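Chinitase A (Streptomyces coelicolor, PDB 3EBV) probably hydrolyses internal bonds of chitin as a family 18 endochitinase, this chain being its glycoside hydrolase domain. Local coordinates at residues D143-M148 against I172-N177; I33-A38 against K76-S81; M178-S183 against S217-G222; N102-V107 against R134-K139; H5-Y10 against A289-L294. All coordinates share one frame; numbering follows the deposited sequence.

Contact 1. Residues D143-M148 against I172-N177; sequences DMILTM and ILTVVN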
# COMPACT_ATOMS: atom_id res chain seq x y z
N ASP A 143 18.06 1.53 -2.24
CA ASP A 143 17.11 1.47 -3.35
C ASP A 143 15.86 0.69 -2.96
O ASP A 143 14.92 0.59 -3.76
CB ASP A 143 17.74 0.82 -4.59
CG ASP A 143 18.83 1.69 -5.23
OD1 ASP A 143 18.89 2.92 -4.96
OD2 ASP A 143 19.60 1.11 -6.03
N MSE A 144 15.85 0.12 -1.77
CA MSE A 144 14.70 -0.72 -1.36
C MSE A 144 13.40 0.11 -1.37
O MSE A 144 13.37 1.25 -0.92
CB MSE A 144 14.89 -1.32 0.03
CG MSE A 144 13.83 -2.37 0.35
SE MSE A 144 13.99 -3.10 2.10
CE MSE A 144 13.48 -1.49 3.13
N ILE A 145 12.36 -0.48 -1.94
CA ILE A 145 11.02 0.11 -1.86
C ILE A 145 10.41 -0.29 -0.53
O ILE A 145 10.39 -1.48 -0.15
CB ILE A 145 10.13 -0.39 -3.01
CG1 ILE A 145 10.73 -0.00 -4.38
CG2 ILE A 145 8.66 0.10 -2.85
CD1 ILE A 145 10.85 1.51 -4.65
N LEU A 146 9.86 0.71 0.19
CA LEU A 146 9.25 0.43 1.49
C LEU A 146 7.90 1.17 1.49
O LEU A 146 7.88 2.42 1.44
CB LEU A 146 10.13 0.94 2.65
CG LEU A 146 9.44 0.89 4.04
CD1 LEU A 146 8.96 -0.50 4.45
CD2 LEU A 146 10.48 1.48 5.04
N THR A 147 6.82 0.40 1.54
CA THR A 147 5.49 1.03 1.64
C THR A 147 4.80 0.53 2.90
O THR A 147 5.18 -0.49 3.47
CB THR A 147 4.62 0.71 0.36
OG1 THR A 147 4.30 -0.69 0.32
CG2 THR A 147 5.35 1.08 -0.92
N MSE A 148 3.73 1.22 3.32
CA MSE A 148 2.93 0.79 4.46
C MSE A 148 1.48 1.06 4.10
O MSE A 148 1.22 2.05 3.40
CB MSE A 148 3.28 1.58 5.72
CG MSE A 148 4.81 1.54 6.02
SE MSE A 148 5.20 2.51 7.69
CE MSE A 148 5.06 0.98 8.91
N ILE A 172 13.89 6.30 4.64
CA ILE A 172 13.90 5.09 3.80
C ILE A 172 12.49 4.69 3.32
O ILE A 172 12.32 3.66 2.65
CB ILE A 172 14.55 3.87 4.50
CG1 ILE A 172 13.90 3.56 5.84
CG2 ILE A 172 16.07 4.11 4.65
CD1 ILE A 172 14.32 2.17 6.41
N LEU A 173 11.49 5.52 3.66
CA LEU A 173 10.09 5.23 3.37
C LEU A 173 9.71 5.74 1.97
O LEU A 173 9.93 6.94 1.65
CB LEU A 173 9.24 5.94 4.41
CG LEU A 173 7.74 5.93 4.20
CD1 LEU A 173 7.13 4.52 4.39
CD2 LEU A 173 7.15 6.91 5.27
N THR A 174 9.13 4.86 1.15
CA THR A 174 8.64 5.27 -0.17
C THR A 174 7.27 5.98 -0.06
O THR A 174 7.16 7.18 -0.37
CB THR A 174 8.54 4.07 -1.13
OG1 THR A 174 9.81 3.37 -1.11
CG2 THR A 174 8.22 4.55 -2.53
N VAL A 175 6.26 5.24 0.43
CA VAL A 175 4.92 5.84 0.52
C VAL A 175 4.07 5.09 1.51
O VAL A 175 4.15 3.86 1.65
CB VAL A 175 4.24 5.90 -0.88
CG1 VAL A 175 4.12 4.51 -1.53
CG2 VAL A 175 2.88 6.57 -0.82
N VAL A 176 3.25 5.89 2.22
CA VAL A 176 2.18 5.37 3.08
C VAL A 176 0.91 5.41 2.26
O VAL A 176 0.35 6.48 2.02
CB VAL A 176 1.99 6.19 4.37
CG1 VAL A 176 0.87 5.62 5.21
CG2 VAL A 176 3.30 6.14 5.21
N ASN A 177 0.46 4.24 1.81
CA ASN A 177 -0.83 4.10 1.10
C ASN A 177 -1.90 3.70 2.12
O ASN A 177 -2.21 2.51 2.28
CB ASN A 177 -0.75 3.02 0.02
CG ASN A 177 0.18 3.38 -1.14
OD1 ASN A 177 0.11 4.50 -1.69
ND2 ASN A 177 1.02 2.38 -1.58
O HOH W 1 14.31 2.27 1.42
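Leu146 and Thr174 meet where two parallel strands of the family 18 TIM barrel, 145-148 and 175-179, lie side by side as the outer members of a beta-alpha-beta unit whose crossover runs through helix 161-168. Thr174 comes just ahead of the regular pairing, and its hydroxyl acts there as a side-chain acceptor. With OG1 beside its own backbone N (chi1 -52°) and the methyl turned the other way, Thr174 receives Leu146 N on OG1 at 3.0 Å in a nearly straight bond (172°). Leu146 O in turn takes Thr174 N at 2.8 Å, in the carbonyl plane, and Val175 N more weakly.

Farther along, Thr147 and Val175 point the same way into the barrel, with Thr147 CG2 alongside Val175 CG1 at 3.7 Å. The Thr147 hydroxyl turns from this pair to a hydrogen bond with Asp117 on strand 115-120. On the outer face Leu173 crosses Met148, a selenomethionine, at about a right angle, its CD1 4.1 Å from Met148 CG; the selenium end leads away beneath helix 161-168. Leu146 CD2 slants past Ile172 CG1 at 4.1 Å, near helix 126-140. At the opposite, N-terminal end, ahead of the first direct bond, a water spans Met144 O and Ile172 O, donating one proton to each at 2.7 Å.

Contact 2. Residues I33-A38 against K76-S81; sequences IAVAFA and KKVIIS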
# COMPACT_ATOMS: atom_id res chain seq x y z
N ILE A 33 3.56 -2.99 -7.71
CA ILE A 33 2.68 -4.15 -7.53
C ILE A 33 3.05 -4.81 -6.23
O ILE A 33 4.21 -5.24 -6.05
CB ILE A 33 2.81 -5.15 -8.74
CG1 ILE A 33 2.48 -4.45 -10.05
CG2 ILE A 33 1.93 -6.40 -8.44
CD1 ILE A 33 2.91 -5.28 -11.30
N ALA A 34 2.10 -4.85 -5.30
CA ALA A 34 2.29 -5.45 -3.97
C ALA A 34 1.67 -6.85 -3.95
O ALA A 34 0.45 -7.02 -4.13
CB ALA A 34 1.70 -4.55 -2.87
N VAL A 35 2.54 -7.87 -3.79
CA VAL A 35 2.12 -9.26 -3.80
C VAL A 35 1.52 -9.62 -2.43
O VAL A 35 2.19 -9.54 -1.38
CB VAL A 35 3.31 -10.13 -4.14
CG1 VAL A 35 2.96 -11.63 -3.93
CG2 VAL A 35 3.75 -9.87 -5.55
N ALA A 36 0.24 -9.99 -2.43
CA ALA A 36 -0.51 -10.20 -1.21
C ALA A 36 -0.80 -11.71 -0.99
O ALA A 36 -1.66 -12.24 -1.70
CB ALA A 36 -1.86 -9.42 -1.29
N PHE A 37 -0.19 -12.40 -0.02
CA PHE A 37 0.71 -11.86 1.01
C PHE A 37 1.75 -12.92 1.36
O PHE A 37 1.59 -14.12 1.02
CB PHE A 37 -0.07 -11.60 2.29
CG PHE A 37 -1.15 -10.56 2.17
CD1 PHE A 37 -0.84 -9.20 2.29
CD2 PHE A 37 -2.47 -10.94 1.98
CE1 PHE A 37 -1.84 -8.24 2.19
CE2 PHE A 37 -3.48 -9.96 1.89
CZ PHE A 37 -3.15 -8.61 1.99
N ALA A 38 2.79 -12.49 2.05
CA ALA A 38 3.68 -13.44 2.74
C ALA A 38 2.87 -14.10 3.87
O ALA A 38 1.86 -13.56 4.32
CB ALA A 38 4.92 -12.77 3.27
N LYS A 76 8.61 -1.13 -13.62
CA LYS A 76 7.72 -1.29 -12.46
C LYS A 76 8.49 -1.83 -11.25
O LYS A 76 9.62 -2.35 -11.39
CB LYS A 76 6.51 -2.22 -12.76
CG LYS A 76 5.86 -2.10 -14.12
CD LYS A 76 5.39 -0.74 -14.45
CE LYS A 76 4.64 -0.76 -15.79
NZ LYS A 76 4.21 0.59 -16.05
N LYS A 77 7.90 -1.71 -10.07
CA LYS A 77 8.49 -2.31 -8.87
C LYS A 77 7.53 -3.38 -8.40
O LYS A 77 6.30 -3.21 -8.51
CB LYS A 77 8.70 -1.26 -7.74
CG LYS A 77 9.57 -0.06 -8.13
CD LYS A 77 11.01 -0.53 -8.26
CE LYS A 77 11.94 0.57 -8.74
NZ LYS A 77 13.40 0.11 -8.67
N VAL A 78 8.05 -4.49 -7.89
CA VAL A 78 7.20 -5.54 -7.35
C VAL A 78 7.68 -5.82 -5.95
O VAL A 78 8.86 -6.15 -5.76
CB VAL A 78 7.26 -6.86 -8.21
CG1 VAL A 78 6.29 -7.92 -7.67
CG2 VAL A 78 6.95 -6.55 -9.68
N ILE A 79 6.80 -5.68 -4.97
CA ILE A 79 7.19 -5.84 -3.57
C ILE A 79 6.34 -6.91 -2.91
O ILE A 79 5.28 -7.27 -3.43
CB ILE A 79 7.08 -4.47 -2.82
CG1 ILE A 79 5.61 -3.99 -2.79
CG2 ILE A 79 8.03 -3.45 -3.48
CD1 ILE A 79 5.45 -2.59 -2.12
N ILE A 80 6.82 -7.47 -1.79
CA ILE A 80 6.06 -8.45 -1.02
C ILE A 80 5.31 -7.77 0.12
O ILE A 80 5.92 -7.06 0.92
CB ILE A 80 6.98 -9.64 -0.52
CG1 ILE A 80 6.19 -10.70 0.19
CG2 ILE A 80 8.16 -9.12 0.33
CD1 ILE A 80 5.18 -11.42 -0.71
N SER A 81 3.99 -8.02 0.21
CA SER A 81 3.21 -7.45 1.32
C SER A 81 3.12 -8.44 2.44
O SER A 81 2.81 -9.63 2.22
CB SER A 81 1.81 -7.03 0.85
OG SER A 81 1.10 -6.41 1.90
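Val35 N points at Ile79 O at 2.8 Å in a straight bond (180°), the middle one of five backbone hydrogen bonds that join these parallel strands. Ile79 N to Ile33 O and Ser81 N to Val35 O are equally short. At the far end the pairing slips by a residue, for Ser81 O takes Ala38 N at 2.9 Å, just after the cis peptide that precedes Phe37.

That cis link folds the Phe37 ring back over its neighbour, so that Ala36 CB sits 3.4 Å above the plane of the Phe37 ring, over its centre. Ser81 OG approaches the ring at its edge, 3.4 Å from Phe37 CD1, while making its hydrogen bond to Asp117. Replacing Phe37 by an alanine removes the ring and would probably leave Ala36 CB without its flat cover and a gap beside Ser81. On the other face of the sheet, Val35 CG2 slants across Val78 CG1 at 3.8 Å. At the strand end, Ile80 CG1 reaches Ala38 CB at 3.9 Å.

Ser81 opens the SxGG sequence of family 18 and Asp117 belongs to its DxxDxDxE signature, so this cis-peptide strand end is consistent with the conserved substrate end of a chitinase TIM barrel.

Contact 3. Residues M178-S183 against S217-G222; sequences MQYYNS and SQVGLG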
# COMPACT_ATOMS: atom_id res chain seq x y z
N MSE A 178 -2.41 4.66 2.88
CA MSE A 178 -3.44 4.30 3.86
C MSE A 178 -4.69 3.73 3.18
O MSE A 178 -5.00 4.06 2.03
CB MSE A 178 -3.82 5.51 4.76
CG MSE A 178 -4.82 5.12 5.83
SE MSE A 178 -4.93 6.57 7.17
CE MSE A 178 -5.96 7.86 6.17
N GLN A 179 -5.37 2.84 3.93
CA GLN A 179 -6.60 2.22 3.44
C GLN A 179 -7.77 3.13 3.87
O GLN A 179 -8.25 3.08 5.02
CB GLN A 179 -6.79 0.83 4.07
CG GLN A 179 -5.64 -0.12 3.77
CD GLN A 179 -5.88 -1.47 4.45
OE1 GLN A 179 -6.99 -2.03 4.41
NE2 GLN A 179 -4.84 -1.99 5.10
N TYR A 180 -8.20 4.00 2.94
CA TYR A 180 -9.30 4.93 3.26
C TYR A 180 -10.67 4.23 3.09
O TYR A 180 -11.55 4.67 2.31
CB TYR A 180 -9.24 6.18 2.34
CG TYR A 180 -8.04 7.07 2.58
CD1 TYR A 180 -8.17 8.31 3.20
CD2 TYR A 180 -6.77 6.67 2.14
CE1 TYR A 180 -7.07 9.17 3.37
CE2 TYR A 180 -5.66 7.48 2.35
CZ TYR A 180 -5.81 8.75 2.95
OH TYR A 180 -4.70 9.53 3.15
N TYR A 181 -10.79 3.06 3.72
CA TYR A 181 -11.97 2.20 3.48
C TYR A 181 -12.05 1.15 4.57
O TYR A 181 -11.15 1.02 5.40
CB TYR A 181 -11.90 1.56 2.08
CG TYR A 181 -10.63 0.77 1.79
CD1 TYR A 181 -10.54 -0.61 2.08
CD2 TYR A 181 -9.57 1.35 1.13
CE1 TYR A 181 -9.36 -1.34 1.78
CE2 TYR A 181 -8.40 0.63 0.79
CZ TYR A 181 -8.31 -0.71 1.12
OH TYR A 181 -7.16 -1.36 0.83
N ASN A 182 -13.18 0.43 4.56
CA ASN A 182 -13.57 -0.44 5.72
C ASN A 182 -13.41 0.28 7.04
O ASN A 182 -12.93 -0.27 8.03
CB ASN A 182 -12.75 -1.76 5.76
CG ASN A 182 -13.00 -2.65 4.57
OD1 ASN A 182 -14.15 -2.80 4.13
ND2 ASN A 182 -11.93 -3.21 4.01
N SER A 183 -13.85 1.54 7.07
CA SER A 183 -13.58 2.43 8.19
C SER A 183 -14.85 3.06 8.78
O SER A 183 -15.70 3.51 8.02
CB SER A 183 -12.67 3.60 7.72
OG SER A 183 -12.38 4.46 8.79
N SER A 217 5.47 13.19 -1.23
CA SER A 217 5.78 11.98 -1.98
C SER A 217 5.59 10.73 -1.16
O SER A 217 5.68 9.61 -1.73
CB SER A 217 7.23 11.98 -2.48
OG SER A 217 8.10 12.03 -1.39
N GLN A 218 5.35 10.88 0.15
CA GLN A 218 5.19 9.72 1.03
C GLN A 218 3.71 9.46 1.38
O GLN A 218 3.44 8.63 2.25
CB GLN A 218 6.00 9.89 2.32
CG GLN A 218 7.49 9.86 1.98
CD GLN A 218 8.36 10.19 3.16
OE1 GLN A 218 8.12 11.13 3.93
NE2 GLN A 218 9.44 9.41 3.30
N VAL A 219 2.78 10.14 0.70
CA VAL A 219 1.34 9.99 1.01
C VAL A 219 0.59 9.55 -0.25
O VAL A 219 0.69 10.19 -1.30
CB VAL A 219 0.77 11.32 1.52
CG1 VAL A 219 -0.76 11.22 1.78
CG2 VAL A 219 1.47 11.74 2.84
N GLY A 220 -0.10 8.40 -0.13
CA GLY A 220 -0.89 7.84 -1.25
C GLY A 220 -2.32 7.56 -0.77
O GLY A 220 -2.53 7.19 0.39
N LEU A 221 -3.28 7.73 -1.70
CA LEU A 221 -4.70 7.52 -1.36
C LEU A 221 -5.10 6.09 -1.75
O LEU A 221 -5.23 5.80 -2.95
CB LEU A 221 -5.61 8.55 -2.11
CG LEU A 221 -5.20 10.02 -1.89
CD1 LEU A 221 -6.25 10.82 -2.60
CD2 LEU A 221 -5.23 10.40 -0.42
N GLY A 222 -5.32 5.23 -0.74
CA GLY A 222 -5.70 3.81 -1.01
C GLY A 222 -7.23 3.64 -0.94
O GLY A 222 -7.85 4.00 0.03
O HOH W 2 -2.33 8.02 3.04
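Gly222 presses so tightly against Met178 that a beta carbon built on the glycine would stand 2.4 Å from Met178 O, a clash. The closeness goes with poor strand pairing: Gly222 N reaches Met178 O at 3.0 Å, but the bond is bent to 123° and weak. Gly222 O is better served, accepting Tyr180 N at 2.9 Å with the donor tilted from the carbonyl plane. By then the chain is already leaving the sheet, for Tyr180 is the centre of an inverse gamma turn.

The turn sends the two tyrosines different ways. Tyr181 CG lies between its backbone N and carbonyl carbon (chi1 55°), which brings the ring edge to Gly222 O, 3.3 Å from Tyr181 CD2; Gln179 CB rests against one face of this ring. Tyr180 instead extends along the neighbouring strand. Its edge faces Gly220 O, Tyr180 OH passes 3.7 Å from Leu221 CD2, and the CE methyl of selenomethionine Met178 lies over one face toward the rim. A water completes the join, hydrogen-bonded to Tyr180 OH and to Gly220 O, each at 2.8 Å, and only weakly to Met178 N.

In the second shell, Gln179 NE2 bonds Ala149 O and also Glu121, the last residue of the DxxDxDxE signature. The run Gln179-Tyr180-Tyr181-Asn182 fits the QxYN form of the family 18 motif, consistent with the end of the sixth strand of the TIM barrel beside the substrate cleft.

Contact 4. Residues N102-V107 against R134-K139; sequences NSVYSV and RALSAK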
# COMPACT_ATOMS: atom_id res chain seq x y z
N ASN A 102 15.51 -10.80 8.50
CA ASN A 102 16.17 -11.93 7.83
C ASN A 102 15.25 -12.63 6.82
O ASN A 102 15.66 -12.91 5.68
CB ASN A 102 16.66 -12.96 8.86
CG ASN A 102 17.93 -12.51 9.58
OD1 ASN A 102 18.64 -11.64 9.10
ND2 ASN A 102 18.21 -13.11 10.73
N SER A 103 14.02 -12.90 7.24
CA SER A 103 13.11 -13.68 6.40
C SER A 103 12.57 -12.85 5.24
O SER A 103 12.46 -13.33 4.13
CB SER A 103 12.00 -14.31 7.22
OG SER A 103 11.21 -13.30 7.85
N VAL A 104 12.22 -11.58 5.49
CA VAL A 104 11.81 -10.74 4.38
C VAL A 104 12.91 -10.59 3.33
O VAL A 104 12.65 -10.67 2.12
CB VAL A 104 11.29 -9.32 4.88
CG1 VAL A 104 11.06 -8.37 3.69
CG2 VAL A 104 10.02 -9.52 5.70
N TYR A 105 14.16 -10.39 3.78
CA TYR A 105 15.24 -10.24 2.82
C TYR A 105 15.47 -11.56 2.03
O TYR A 105 15.69 -11.50 0.83
CB TYR A 105 16.51 -9.79 3.53
CG TYR A 105 17.60 -9.47 2.57
CD1 TYR A 105 17.50 -8.41 1.67
CD2 TYR A 105 18.78 -10.23 2.55
CE1 TYR A 105 18.52 -8.11 0.79
CE2 TYR A 105 19.79 -9.94 1.67
CZ TYR A 105 19.67 -8.90 0.81
OH TYR A 105 20.70 -8.61 -0.07
N SER A 106 15.34 -12.69 2.71
CA SER A 106 15.46 -14.01 2.05
C SER A 106 14.38 -14.13 0.97
O SER A 106 14.66 -14.59 -0.15
CB SER A 106 15.31 -15.12 3.08
OG SER A 106 15.44 -16.39 2.44
N VAL A 107 13.15 -13.71 1.28
CA VAL A 107 12.05 -13.78 0.29
C VAL A 107 12.31 -12.84 -0.88
O VAL A 107 12.11 -13.17 -2.07
CB VAL A 107 10.69 -13.46 0.97
CG1 VAL A 107 9.57 -13.21 -0.05
CG2 VAL A 107 10.32 -14.59 1.90
N ARG A 134 15.08 -1.06 10.05
CA ARG A 134 16.49 -0.65 9.90
C ARG A 134 17.39 -1.85 9.61
O ARG A 134 18.29 -1.75 8.79
CB ARG A 134 16.96 0.09 11.16
CG ARG A 134 16.31 1.49 11.33
CD ARG A 134 16.59 2.38 10.19
NE ARG A 134 16.02 3.72 10.41
CZ ARG A 134 16.08 4.74 9.55
NH1 ARG A 134 16.64 4.59 8.34
NH2 ARG A 134 15.53 5.92 9.86
N ALA A 135 17.10 -2.97 10.28
CA ALA A 135 17.89 -4.21 9.99
C ALA A 135 17.71 -4.65 8.53
O ALA A 135 18.66 -5.00 7.82
CB ALA A 135 17.49 -5.31 10.94
N LEU A 136 16.46 -4.59 8.05
CA LEU A 136 16.15 -4.96 6.67
C LEU A 136 16.80 -4.00 5.69
O LEU A 136 17.40 -4.40 4.69
CB LEU A 136 14.63 -4.96 6.46
CG LEU A 136 14.13 -5.35 5.07
CD1 LEU A 136 14.67 -6.71 4.55
CD2 LEU A 136 12.57 -5.34 5.03
N SER A 137 16.69 -2.68 5.95
CA SER A 137 17.32 -1.68 5.11
C SER A 137 18.86 -1.87 5.00
O SER A 137 19.44 -1.65 3.93
CB SER A 137 16.99 -0.26 5.67
OG SER A 137 17.57 0.78 4.92
N ALA A 138 19.47 -2.25 6.12
CA ALA A 138 20.94 -2.50 6.13
C ALA A 138 21.28 -3.63 5.14
O ALA A 138 22.32 -3.57 4.47
CB ALA A 138 21.41 -2.82 7.53
N LYS A 139 20.41 -4.63 5.02
CA LYS A 139 20.63 -5.74 4.06
C LYS A 139 20.36 -5.36 2.61
O LYS A 139 21.11 -5.76 1.69
CB LYS A 139 19.81 -6.97 4.44
CG LYS A 139 20.03 -7.48 5.83
CD LYS A 139 19.01 -8.56 6.19
CE LYS A 139 19.09 -8.93 7.64
NZ LYS A 139 20.40 -9.62 7.89
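Tyr105 turns one face of its ring to Lys139, whose CB stands over the ring centre, 3.7 Å from the centroid and only 7° off the normal, a CH-pi contact. Tyr105 reaches across because its CG is anti to the backbone N (chi1 -173°), which carries the ring out toward helix 126-140. At the root of the ring, Tyr105 CB meets Leu136 CD1 at 3.7 Å. The other flat group is the amide of Asn102, and Lys139 binds it as well: after running past the tyrosine, the lysine bends at its last torsion (chi4 -68°) and sets NZ 2.9 Å from Asn102 OD1, nearly in line with the amide C=O.

Deeper in, Val104 CG1 and Leu136 CD2 come together at 3.6 Å, crossing at about a right angle, and both residues rest on Val116 of the barrel strand beneath. A serine in place of Tyr105 lacks the ring and would probably leave a gap above Leu136 and the Lys139 methylenes without their support, though still held by the Asn102 bond.

From the inside outward the helices are thus joined by an aliphatic layer, then a ring carrying a methylene chain, then a polar bond on the solvent side. Since Asn102 is neutral, it holds the lysine in place and probably does little to offset its charge.

Contact 5. Residues H5-Y10 against A289-L294; sequences HAVTGY and AHVHAL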
# COMPACT_ATOMS: atom_id res chain seq x y z
N HIS A 5 5.07 9.90 -9.67
CA HIS A 5 3.63 9.81 -9.38
C HIS A 5 3.18 8.42 -9.71
O HIS A 5 3.17 8.01 -10.88
CB HIS A 5 2.80 10.83 -10.11
CG HIS A 5 2.88 12.20 -9.50
ND1 HIS A 5 3.46 13.27 -10.15
CD2 HIS A 5 2.50 12.66 -8.28
CE1 HIS A 5 3.40 14.34 -9.37
NE2 HIS A 5 2.81 14.00 -8.23
N ALA A 6 2.78 7.71 -8.67
CA ALA A 6 2.64 6.26 -8.71
C ALA A 6 1.23 5.82 -8.38
O ALA A 6 0.52 6.43 -7.55
CB ALA A 6 3.57 5.62 -7.71
N VAL A 7 0.86 4.68 -8.98
CA VAL A 7 -0.33 3.93 -8.59
C VAL A 7 0.18 2.60 -8.06
O VAL A 7 0.94 1.89 -8.78
CB VAL A 7 -1.30 3.67 -9.77
CG1 VAL A 7 -2.51 2.86 -9.28
CG2 VAL A 7 -1.78 5.02 -10.36
N THR A 8 -0.18 2.25 -6.82
CA THR A 8 0.16 0.93 -6.24
C THR A 8 -1.06 0.04 -6.36
O THR A 8 -2.19 0.48 -6.09
CB THR A 8 0.54 1.07 -4.74
OG1 THR A 8 1.68 1.93 -4.61
CG2 THR A 8 0.85 -0.26 -4.07
N GLY A 9 -0.85 -1.21 -6.77
CA GLY A 9 -1.97 -2.18 -6.77
C GLY A 9 -1.60 -3.47 -6.10
O GLY A 9 -0.47 -3.94 -6.25
N TYR A 10 -2.52 -4.00 -5.31
CA TYR A 10 -2.31 -5.32 -4.67
C TYR A 10 -2.69 -6.43 -5.61
O TYR A 10 -3.82 -6.44 -6.09
CB TYR A 10 -3.13 -5.43 -3.38
CG TYR A 10 -2.50 -4.63 -2.26
CD1 TYR A 10 -1.66 -5.26 -1.34
CD2 TYR A 10 -2.70 -3.24 -2.15
CE1 TYR A 10 -1.03 -4.54 -0.30
CE2 TYR A 10 -2.07 -2.52 -1.12
CZ TYR A 10 -1.24 -3.17 -0.22
OH TYR A 10 -0.63 -2.44 0.76
N ALA A 289 -4.66 7.20 -15.39
CA ALA A 289 -4.47 8.31 -16.32
C ALA A 289 -4.33 9.61 -15.51
O ALA A 289 -3.48 10.45 -15.83
CB ALA A 289 -5.66 8.43 -17.27
N HIS A 290 -5.14 9.76 -14.46
CA HIS A 290 -5.12 11.03 -13.72
C HIS A 290 -3.82 11.21 -12.95
O HIS A 290 -3.21 12.31 -12.94
CB HIS A 290 -6.30 11.11 -12.77
CG HIS A 290 -6.67 12.52 -12.43
ND1 HIS A 290 -7.37 13.32 -13.31
CD2 HIS A 290 -6.43 13.28 -11.33
CE1 HIS A 290 -7.56 14.51 -12.76
NE2 HIS A 290 -7.00 14.51 -11.57
N VAL A 291 -3.37 10.14 -12.29
CA VAL A 291 -2.12 10.20 -11.51
C VAL A 291 -0.93 10.46 -12.43
O VAL A 291 -0.06 11.28 -12.10
CB VAL A 291 -1.92 8.90 -10.67
CG1 VAL A 291 -0.49 8.78 -10.11
CG2 VAL A 291 -2.95 8.84 -9.53
N HIS A 292 -0.90 9.79 -13.59
CA HIS A 292 0.23 9.91 -14.51
C HIS A 292 0.21 11.22 -15.28
O HIS A 292 1.16 11.53 -16.01
CB HIS A 292 0.31 8.68 -15.41
CG HIS A 292 0.56 7.43 -14.63
ND1 HIS A 292 -0.08 6.23 -14.89
CD2 HIS A 292 1.35 7.22 -13.56
CE1 HIS A 292 0.32 5.33 -14.01
NE2 HIS A 292 1.19 5.90 -13.19
N ALA A 293 -0.88 11.96 -15.13
CA ALA A 293 -0.95 13.34 -15.64
C ALA A 293 -0.61 14.40 -14.58
O ALA A 293 -0.50 15.59 -14.93
CB ALA A 293 -2.30 13.61 -16.24
N LEU A 294 -0.47 14.03 -13.30
CA LEU A 294 -0.03 15.00 -12.27
C LEU A 294 1.42 15.41 -12.58
O LEU A 294 1.68 16.61 -12.76
CB LEU A 294 -0.12 14.45 -10.82
CG LEU A 294 -1.41 13.82 -10.25
CD1 LEU A 294 -1.13 13.14 -8.90
CD2 LEU A 294 -2.53 14.84 -10.09
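His5, just before the first strand of the TIM barrel (6-12), packs against Leu294, which follows the last helix (282-292). Leu294 CB stands over the face of the imidazole, 3.8 Å from the centroid of the His5 ring and 7° off its normal, a CH-pi contact, and Leu294 CD1 reaches down to His5 CD2 at 3.7 Å. Next to this pair, Val291 fills the angle between strand and helix. With its CG1 anti to the backbone N (chi1 167°), that methyl comes within 3.6 Å of Ala6 O, while Val291 CB packs on Val7 CG2 at 3.9 Å. No hydrogen bond links the two segments; their hold on each other is shape and apolar contact.

The second shell supplies the fixed points. His5 NE2 bonds Pro263 O, which probably limits turning of the ring beneath Leu294. Leu294 is held from its own side by a backbone bond, its N to Val291 O at 3.0 Å, and helix 237-249 packs on Val291 through Leu244 and on Leu294 through Thr248. Asp31, just before the neighbouring strand, uses the same carboxylate oxygen for Val7 N and His292 NE2, and so ties the strand to the helix end indirectly. With the imidazole held in this way, His5 O lies at the edge of the His292 ring, near its plane, 3.3 Å from His292 CD2.

Overall arrangement
All five contacts belong to one TIM barrel. Contacts 1, 2 and 3 pair neighbouring parallel strands of one sheet; 1 and 3 share strand 175-179, with centres about 13 Å apart, while 2 and 3 lie about 17 Å apart without touching. Contact 4 joins two helices of the outer shell, touching contact 1 where Leu136 meets Met144 and contact 2 where Val107 meets Ile80. Along the chain contacts 2, 4, 1 and 3 follow in series, all inside the loop closed by contact 5, which brings both chain ends together about 28 Å from contact 4, centre to centre. It packs the last helix on the first strand, while the ring closes where strand 6-12 pairs with strand 267-271.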